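Local coordinates for protein nicking enzyme (PDB 4HTE) that probably nicks plasmid DNA at the origin of transfer during conjugation in Staphylococcus aureus, here represented by its helical C-terminal domain, at residues 169-173 / 203-208; 24-28 / 84-90; 255-259 / 272-276. One frame throughout, in Å; residues are numbered along the deposited sequence.

How the contacts relate
The three contacts follow one another along an all-helical chain without touching; even the closest two, contacts 1 and 2, leave about 22 Å between their nearest atoms. None is wholly core or wholly surface, each joining buried to more exposed residues. Contacts 1 and 2 both pair roughly antiparallel helices, and helix 41-58 borders both. In contact 1 lysine methylenes lie on aromatic faces, whereas contact 2 is mainly aliphatic, with an acid and a lysine at its margin. Contact 3 lies across the chain's centre from both. It packs a helix against the loop following it, and its K275 is engaged by aromatic, polar and charged groups beside a calcium site.

Contact 1: residues 169-173 / 203-208; sequences FADKL and YYTNKL
F169 lays its phenyl ring against the aliphatic chain of K207. K207 CB stands over the middle of one face, 3.9 Å from the ring centroid and 11° off the normal, as a CH-pi contact. Bends at chi2 and chi3 of K207 (chi3 -96°) turn the chain so that it runs from the centre of the face to its rim, where K207 CE comes close to F169 CZ. K207 CG also lies over a face of the Y203 ring, which places these methylenes against two aromatic groups at once. At the edge of the phenylalanine, F169 CD1 meets Y204 CD1 at 3.7 Å, the two side chains crossing at about a right angle. Y204 in turn presents a face to the opposing helix: K172 CB sits above its centre, 3.8 Å from the centroid and almost exactly on the normal, before the lysine chain leads its amino end away. Each helix thus supplies an aromatic ring that is covered by a lysine methylene of the other. Leucines fill in beside the rings, with L208 CD2 3.9 Å from F169 CB and L173 CG 4.1 Å from Y204 CB. L173 and L208 also meet through their methyl groups. The segment axes lie 9.0 Å apart at an angle of 151°, an antiparallel helix-helix packing between helix 159-179 and helix 198-227. On helix 198-227, F211 beyond the segment touches F169 and I201 just before it touches L173, while Y203 packs on Q56 and K57 of helix 41-58, whose D53 makes a long, weak ion pair with K207.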
loop_
_atom_site.group_PDB
_atom_site.type_symbol
_atom_site.label_atom_id
_atom_site.label_comp_id
_atom_site.label_asym_id
_atom_site.label_seq_id
_atom_site.Cartn_x
_atom_site.Cartn_y
_atom_site.Cartn_z
ATOM N N PHE A 169 -15.829 -8.833 -4.481
ATOM C CA PHE A 169 -16.426 -9.612 -3.402
ATOM C C PHE A 169 -17.882 -9.227 -3.157
ATOM O O PHE A 169 -18.689 -10.060 -2.747
ATOM C CB PHE A 169 -15.607 -9.468 -2.119
ATOM C CG PHE A 169 -14.365 -10.307 -2.106
ATOM C CD1 PHE A 169 -14.448 -11.682 -1.952
ATOM C CD2 PHE A 169 -13.118 -9.727 -2.252
ATOM C CE1 PHE A 169 -13.308 -12.463 -1.944
ATOM C CE2 PHE A 169 -11.972 -10.503 -2.243
ATOM C CZ PHE A 169 -12.068 -11.873 -2.088
ATOM N N ALA A 170 -18.215 -7.967 -3.412
ATOM C CA ALA A 170 -19.599 -7.522 -3.317
ATOM C C ALA A 170 -20.438 -8.334 -4.294
ATOM O O ALA A 170 -21.544 -8.769 -3.973
ATOM C CB ALA A 170 -19.704 -6.040 -3.630
ATOM N N ASP A 171 -19.897 -8.537 -5.490
ATOM C CA ASP A 171 -20.568 -9.331 -6.508
ATOM C C ASP A 171 -20.670 -10.784 -6.064
ATOM O O ASP A 171 -21.716 -11.415 -6.208
ATOM C CB ASP A 171 -19.815 -9.241 -7.834
ATOM C CG ASP A 171 -20.486 -10.034 -8.935
ATOM O OD1 ASP A 171 -20.116 -11.211 -9.137
ATOM O OD2 ASP A 171 -21.390 -9.480 -9.596
ATOM N N LYS A 172 -19.575 -11.312 -5.528
ATOM C CA LYS A 172 -19.555 -12.679 -5.026
ATOM C C LYS A 172 -20.668 -12.879 -4.010
ATOM O O LYS A 172 -21.258 -13.955 -3.929
ATOM C CB LYS A 172 -18.207 -12.984 -4.375
ATOM C CG LYS A 172 -17.064 -13.100 -5.361
ATOM C CD LYS A 172 -16.803 -14.546 -5.740
ATOM C CE LYS A 172 -16.665 -14.711 -7.241
ATOM N NZ LYS A 172 -16.348 -16.117 -7.603
ATOM N N LEU A 173 -20.953 -11.833 -3.239
ATOM C CA LEU A 173 -21.983 -11.903 -2.210
ATOM C C LEU A 173 -23.369 -11.924 -2.844
ATOM O O LEU A 173 -24.144 -12.850 -2.625
ATOM C CB LEU A 173 -21.871 -10.714 -1.251
ATOM C CG LEU A 173 -21.936 -10.990 0.256
ATOM C CD1 LEU A 173 -22.505 -9.779 0.975
ATOM C CD2 LEU A 173 -22.748 -12.229 0.595
ATOM N N TYR A 203 -17.341 -15.274 4.830
ATOM C CA TYR A 203 -16.032 -14.977 4.268
ATOM C C TYR A 203 -16.110 -13.701 3.434
ATOM O O TYR A 203 -15.412 -12.729 3.710
ATOM C CB TYR A 203 -15.545 -16.153 3.419
ATOM C CG TYR A 203 -14.149 -15.984 2.864
ATOM C CD1 TYR A 203 -13.043 -15.972 3.704
ATOM C CD2 TYR A 203 -13.937 -15.853 1.498
ATOM C CE1 TYR A 203 -11.762 -15.822 3.199
ATOM C CE2 TYR A 203 -12.661 -15.704 0.984
ATOM C CZ TYR A 203 -11.577 -15.690 1.837
ATOM O OH TYR A 203 -10.307 -15.543 1.328
ATOM N N TYR A 204 -16.978 -13.703 2.428
ATOM C CA TYR A 204 -17.160 -12.539 1.568
ATOM C C TYR A 204 -17.487 -11.306 2.403
ATOM O O TYR A 204 -16.890 -10.244 2.227
ATOM C CB TYR A 204 -18.280 -12.792 0.552
ATOM C CG TYR A 204 -18.046 -13.986 -0.350
ATOM C CD1 TYR A 204 -16.762 -14.350 -0.740
ATOM C CD2 TYR A 204 -19.110 -14.754 -0.810
ATOM C CE1 TYR A 204 -16.544 -15.440 -1.562
ATOM C CE2 TYR A 204 -18.901 -15.847 -1.633
ATOM C CZ TYR A 204 -17.616 -16.185 -2.005
ATOM O OH TYR A 204 -17.401 -17.271 -2.823
ATOM N N THR A 205 -18.438 -11.454 3.318
ATOM C CA THR A 205 -18.875 -10.338 4.140
ATOM C C THR A 205 -17.681 -9.713 4.850
ATOM O O THR A 205 -17.552 -8.492 4.915
ATOM C CB THR A 205 -19.907 -10.787 5.183
ATOM O OG1 THR A 205 -20.745 -11.804 4.620
ATOM C CG2 THR A 205 -20.762 -9.614 5.618
ATOM N N ASN A 206 -16.802 -10.562 5.371
ATOM C CA ASN A 206 -15.626 -10.094 6.089
ATOM C C ASN A 206 -14.668 -9.375 5.147
ATOM O O ASN A 206 -14.140 -8.315 5.477
ATOM C CB ASN A 206 -14.919 -11.265 6.770
ATOM C CG ASN A 206 -13.925 -10.815 7.822
ATOM O OD1 ASN A 206 -12.715 -10.821 7.594
ATOM N ND2 ASN A 206 -14.433 -10.414 8.982
ATOM N N LYS A 207 -14.457 -9.954 3.969
ATOM C CA LYS A 207 -13.578 -9.355 2.971
ATOM C C LYS A 207 -14.013 -7.932 2.646
ATOM O O LYS A 207 -13.182 -7.079 2.341
ATOM C CB LYS A 207 -13.554 -10.194 1.686
ATOM C CG LYS A 207 -12.964 -11.591 1.849
ATOM C CD LYS A 207 -11.486 -11.554 2.202
ATOM C CE LYS A 207 -10.613 -11.712 0.973
ATOM N NZ LYS A 207 -9.172 -11.775 1.337
ATOM N N LEU A 208 -15.314 -7.669 2.701
ATOM C CA LEU A 208 -15.804 -6.321 2.451
ATOM C C LEU A 208 -15.229 -5.362 3.491
ATOM O O LEU A 208 -14.825 -4.248 3.161
ATOM C CB LEU A 208 -17.333 -6.273 2.462
ATOM C CG LEU A 208 -18.046 -7.050 1.353
ATOM C CD1 LEU A 208 -19.518 -6.714 1.365
ATOM C CD2 LEU A 208 -17.449 -6.741 -0.010
#

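Contact 2: residues 24-28 / 84-90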
loop_
_atom_site.group_PDB
_atom_site.type_symbol
_atom_site.label_atom_id
_atom_site.label_comp_id
_atom_site.label_asym_id
_atom_site.label_seq_id
_atom_site.Cartn_x
_atom_site.Cartn_y
_atom_site.Cartn_z
ATOM N N ASP A 24 15.987 -13.803 27.241
ATOM C CA ASP A 24 15.303 -13.234 26.086
ATOM C C ASP A 24 16.113 -13.471 24.815
ATOM O O ASP A 24 15.564 -13.867 23.787
ATOM C CB ASP A 24 15.072 -11.734 26.281
ATOM C CG ASP A 24 14.166 -11.430 27.458
ATOM O OD1 ASP A 24 13.165 -12.155 27.642
ATOM O OD2 ASP A 24 14.452 -10.464 28.198
ATOM N N SER A 25 17.420 -13.227 24.894
ATOM C CA SER A 25 18.316 -13.440 23.764
ATOM C C SER A 25 18.069 -14.813 23.154
ATOM O O SER A 25 18.063 -14.968 21.933
ATOM C CB SER A 25 19.779 -13.333 24.208
ATOM O OG SER A 25 20.076 -12.063 24.760
ATOM N N THR A 26 17.845 -15.803 24.014
ATOM C CA THR A 26 17.714 -17.185 23.573
ATOM C C THR A 26 16.353 -17.404 22.924
ATOM O O THR A 26 16.229 -18.171 21.971
ATOM C CB THR A 26 17.891 -18.178 24.744
ATOM O OG1 THR A 26 19.051 -17.831 25.509
ATOM C CG2 THR A 26 18.057 -19.599 24.225
ATOM N N THR A 27 15.338 -16.717 23.438
ATOM C CA THR A 27 13.984 -16.841 22.910
ATOM C C THR A 27 13.936 -16.489 21.424
ATOM O O THR A 27 13.447 -17.275 20.611
ATOM C CB THR A 27 12.997 -15.936 23.673
ATOM O OG1 THR A 27 12.897 -16.371 25.035
ATOM C CG2 THR A 27 11.619 -15.986 23.033
ATOM N N LEU A 28 14.441 -15.307 21.079
ATOM C CA LEU A 28 14.495 -14.867 19.688
ATOM C C LEU A 28 15.154 -15.916 18.801
ATOM O O LEU A 28 14.666 -16.215 17.710
ATOM C CB LEU A 28 15.266 -13.550 19.571
ATOM C CG LEU A 28 14.630 -12.306 20.196
ATOM C CD1 LEU A 28 15.525 -11.092 19.974
ATOM C CD2 LEU A 28 13.241 -12.058 19.630
ATOM N N ILE A 84 7.509 -13.025 21.286
ATOM C CA ILE A 84 8.604 -12.292 20.663
ATOM C C ILE A 84 8.411 -10.798 20.898
ATOM O O ILE A 84 9.375 -10.059 21.093
ATOM C CB ILE A 84 8.684 -12.559 19.146
ATOM C CG1 ILE A 84 9.226 -13.966 18.880
ATOM C CG2 ILE A 84 9.566 -11.516 18.466
ATOM C CD1 ILE A 84 9.357 -14.306 17.405
ATOM N N ASN A 85 7.157 -10.360 20.869
ATOM C CA ASN A 85 6.826 -8.959 21.093
ATOM C C ASN A 85 7.135 -8.527 22.526
ATOM O O ASN A 85 7.646 -7.431 22.755
ATOM C CB ASN A 85 5.348 -8.711 20.778
ATOM C CG ASN A 85 5.013 -7.236 20.665
ATOM O OD1 ASN A 85 5.728 -6.473 20.015
ATOM N ND2 ASN A 85 3.919 -6.827 21.300
ATOM N N GLU A 86 6.818 -9.394 23.486
ATOM C CA GLU A 86 7.075 -9.116 24.897
ATOM C C GLU A 86 8.553 -8.823 25.110
ATOM O O GLU A 86 8.920 -7.960 25.909
ATOM C CB GLU A 86 6.650 -10.306 25.763
ATOM C CG GLU A 86 5.149 -10.571 25.766
ATOM C CD GLU A 86 4.781 -11.864 26.474
ATOM O OE1 GLU A 86 5.700 -12.584 26.921
ATOM O OE2 GLU A 86 3.571 -12.161 26.582
ATOM N N VAL A 87 9.397 -9.552 24.387
ATOM C CA VAL A 87 10.837 -9.359 24.456
ATOM C C VAL A 87 11.219 -7.967 23.972
ATOM O O VAL A 87 11.991 -7.260 24.625
ATOM C CB VAL A 87 11.577 -10.392 23.593
ATOM C CG1 VAL A 87 13.052 -10.042 23.497
ATOM C CG2 VAL A 87 11.390 -11.787 24.160
ATOM N N PHE A 88 10.680 -7.583 22.821
ATOM C CA PHE A 88 10.983 -6.286 22.227
ATOM C C PHE A 88 10.507 -5.133 23.104
ATOM O O PHE A 88 11.187 -4.113 23.229
ATOM C CB PHE A 88 10.340 -6.171 20.843
ATOM C CG PHE A 88 11.085 -6.907 19.758
ATOM C CD1 PHE A 88 12.213 -7.660 20.048
ATOM C CD2 PHE A 88 10.656 -6.834 18.442
ATOM C CE1 PHE A 88 12.891 -8.331 19.047
ATOM C CE2 PHE A 88 11.335 -7.503 17.438
ATOM C CZ PHE A 88 12.453 -8.250 17.744
ATOM N N GLU A 89 9.337 -5.299 23.710
ATOM C CA GLU A 89 8.739 -4.248 24.523
ATOM C C GLU A 89 9.636 -3.916 25.713
ATOM O O GLU A 89 9.824 -2.748 26.051
ATOM C CB GLU A 89 7.353 -4.678 25.006
ATOM C CG GLU A 89 6.353 -3.537 25.128
ATOM C CD GLU A 89 4.912 -4.019 25.114
ATOM O OE1 GLU A 89 4.680 -5.214 25.394
ATOM O OE2 GLU A 89 4.015 -3.203 24.815
ATOM N N LYS A 90 10.192 -4.949 26.338
ATOM C CA LYS A 90 11.100 -4.761 27.464
ATOM C C LYS A 90 12.345 -4.001 27.026
ATOM O O LYS A 90 12.747 -3.031 27.667
ATOM C CB LYS A 90 11.501 -6.110 28.063
ATOM C CG LYS A 90 10.366 -6.856 28.737
ATOM C CD LYS A 90 10.832 -8.197 29.278
ATOM C CE LYS A 90 9.698 -8.918 29.978
ATOM N NZ LYS A 90 10.123 -10.234 30.513
#
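The F88 ring receives L28 obliquely at its CE1 corner: L28 CD2 lies 3.8 Å from F88 CE1, and L28 CD1 is almost as near. The F88 side chain also touches P41 of helix 41-58 and both I113 and R117 of helix 109-122. The other flat group, the D24 carboxylate, brings OD1 to 3.9 Å from V87 CG2, while D24 CB meets V87 CG1 at 3.8 Å, the two side chains passing alongside, pointing opposite ways. With CG1 anti to the backbone N (chi1 171°), V87 can offer CG1 to both D24 CB and L28 CG, while its CG2 lies against D24 OD1 and, more loosely, T27 CG2. L28 CD2 is shared further with I84 CG2, at 3.9 Å. The segments, on helices 22-35 and 64-99 of the C-terminal middle helical domain, cross at 139° with their axes 10.0 Å apart. Between them apolar burial is centred on L28 and V87, and the charged ends of D24 and K90 lie at one side. There D24 OD1 and K90 NZ come within 4.6 Å without direct contact, so their opposite charges may add a modest attraction to a contact that rests mainly on buried apolar side chains.

Contact 3: residues 255-259 / 272-276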
loop_
_atom_site.group_PDB
_atom_site.type_symbol
_atom_site.label_atom_id
_atom_site.label_comp_id
_atom_site.label_asym_id
_atom_site.label_seq_id
_atom_site.Cartn_x
_atom_site.Cartn_y
_atom_site.Cartn_z
ATOM N N LYS A 255 1.476 13.814 -8.538
ATOM C CA LYS A 255 2.842 13.873 -8.038
ATOM C C LYS A 255 3.748 12.946 -8.840
ATOM O O LYS A 255 4.829 13.343 -9.276
ATOM C CB LYS A 255 2.880 13.474 -6.563
ATOM C CG LYS A 255 4.259 13.564 -5.928
ATOM C CD LYS A 255 4.414 12.562 -4.793
ATOM C CE LYS A 255 4.596 11.138 -5.311
ATOM N NZ LYS A 255 5.927 10.934 -5.955
ATOM N N THR A 256 3.296 11.710 -9.027
ATOM C CA THR A 256 4.096 10.689 -9.695
ATOM C C THR A 256 4.342 11.018 -11.165
ATOM O O THR A 256 5.200 10.411 -11.806
ATOM C CB THR A 256 3.439 9.293 -9.603
ATOM O OG1 THR A 256 2.189 9.294 -10.306
ATOM C CG2 THR A 256 3.217 8.887 -8.146
ATOM N N TYR A 257 3.591 11.975 -11.700
ATOM C CA TYR A 257 3.776 12.392 -13.083
ATOM C C TYR A 257 4.795 13.526 -13.179
ATOM O O TYR A 257 5.627 13.542 -14.085
ATOM C CB TYR A 257 2.441 12.824 -13.694
ATOM C CG TYR A 257 2.556 13.366 -15.101
ATOM C CD1 TYR A 257 2.610 14.731 -15.334
ATOM C CD2 TYR A 257 2.609 12.514 -16.193
ATOM C CE1 TYR A 257 2.714 15.237 -16.615
ATOM C CE2 TYR A 257 2.715 13.010 -17.481
ATOM C CZ TYR A 257 2.767 14.372 -17.684
ATOM O OH TYR A 257 2.869 14.874 -18.961
ATOM N N HIS A 258 4.736 14.461 -12.237
ATOM C CA HIS A 258 5.620 15.621 -12.252
ATOM C C HIS A 258 6.825 15.443 -11.328
ATOM O O HIS A 258 7.709 16.297 -11.283
ATOM C CB HIS A 258 4.846 16.881 -11.855
ATOM C CG HIS A 258 3.899 17.368 -12.909
ATOM N ND1 HIS A 258 4.315 18.108 -13.997
ATOM C CD2 HIS A 258 2.559 17.231 -13.039
ATOM C CE1 HIS A 258 3.273 18.398 -14.753
ATOM N NE2 HIS A 258 2.194 17.877 -14.196
ATOM N N GLY A 259 6.866 14.334 -10.598
ATOM C CA GLY A 259 7.917 14.118 -9.620
ATOM C C GLY A 259 7.660 14.960 -8.388
ATOM O O GLY A 259 6.812 15.849 -8.408
ATOM N N PHE A 272 1.509 26.612 -13.026
ATOM C CA PHE A 272 1.658 25.316 -13.673
ATOM C C PHE A 272 3.041 25.156 -14.304
ATOM O O PHE A 272 3.702 26.140 -14.623
ATOM C CB PHE A 272 0.566 25.115 -14.725
ATOM C CG PHE A 272 0.639 23.785 -15.429
ATOM C CD1 PHE A 272 0.122 22.644 -14.836
ATOM C CD2 PHE A 272 1.219 23.678 -16.683
ATOM C CE1 PHE A 272 0.185 21.421 -15.476
ATOM C CE2 PHE A 272 1.286 22.456 -17.330
ATOM C CZ PHE A 272 0.768 21.328 -16.723
ATOM N N ILE A 273 3.465 23.910 -14.490
ATOM C CA ILE A 273 4.755 23.608 -15.104
ATOM C C ILE A 273 4.616 22.380 -16.002
ATOM O O ILE A 273 3.972 21.408 -15.613
ATOM C CB ILE A 273 5.829 23.309 -14.044
ATOM C CG1 ILE A 273 5.985 24.489 -13.084
ATOM C CG2 ILE A 273 7.159 22.997 -14.712
ATOM C CD1 ILE A 273 6.929 24.212 -11.948
ATOM N N PRO A 274 5.221 22.413 -17.202
ATOM C CA PRO A 274 5.101 21.267 -18.107
ATOM C C PRO A 274 6.246 20.263 -17.964
ATOM O O PRO A 274 7.418 20.643 -17.995
ATOM C CB PRO A 274 5.138 21.926 -19.487
ATOM C CG PRO A 274 5.906 23.232 -19.284
ATOM C CD PRO A 274 6.047 23.475 -17.798
ATOM N N LYS A 275 5.897 18.991 -17.801
ATOM C CA LYS A 275 6.885 17.922 -17.719
ATOM C C LYS A 275 7.667 17.762 -19.020
ATOM O O LYS A 275 8.848 17.412 -19.002
ATOM C CB LYS A 275 6.196 16.600 -17.361
ATOM C CG LYS A 275 7.043 15.360 -17.605
ATOM C CD LYS A 275 6.656 14.240 -16.651
ATOM C CE LYS A 275 7.166 12.884 -17.118
ATOM N NZ LYS A 275 6.953 11.827 -16.087
ATOM N N TYR A 276 7.010 18.027 -20.146
ATOM C CA TYR A 276 7.608 17.790 -21.458
ATOM C C TYR A 276 7.765 19.058 -22.285
ATOM O O TYR A 276 7.127 20.078 -22.022
ATOM C CB TYR A 276 6.767 16.783 -22.245
ATOM C CG TYR A 276 6.793 15.392 -21.664
ATOM C CD1 TYR A 276 7.963 14.648 -21.666
ATOM C CD2 TYR A 276 5.652 14.819 -21.119
ATOM C CE1 TYR A 276 8.001 13.377 -21.138
ATOM C CE2 TYR A 276 5.679 13.543 -20.588
ATOM C CZ TYR A 276 6.858 12.827 -20.599
ATOM O OH TYR A 276 6.898 11.555 -20.073
#
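Beside D320 and D328, residues seen to bind calcium in this protein, the chain turns back after helix 245-269 and lays its loop against that same helix. The contact centres on Y257 and K275. Swung away from its own amide N (chi1 165°) and otherwise straight, K275 runs across one face of the Y257 ring: K275 CD lies 4.0 Å from the centroid in a CH-pi contact, and NZ, 4.8 Å from it and 24° off the normal, adds a cation-pi interaction. NZ may also donate to the backbone O of Y257, a bond left doubtful by crowding around that oxygen. Its firmer partner is D320 OD2, in a salt bridge, and a bound calcium ion lies about 4 Å from the K275 side chain. Y257 OH reaches the edge of the Y276 ring, 3.5 Å from CE2. At the next residue of the helix, H258 CE1 lies near I273 O, and the H258 ring meets that of F272 obliquely, with centroids 5.9 Å apart. Helix 327-339 also borders the contact: E335 OE1 accepts from Y276 N and has weaker bonds with K275 N and Y257 OH. The Y257 side chain also touches D328 on that helix, while Y276 OH is bonded to Y319 O at the end of helix 302-319, so the loop is tied to three helices before helix 278-293 begins.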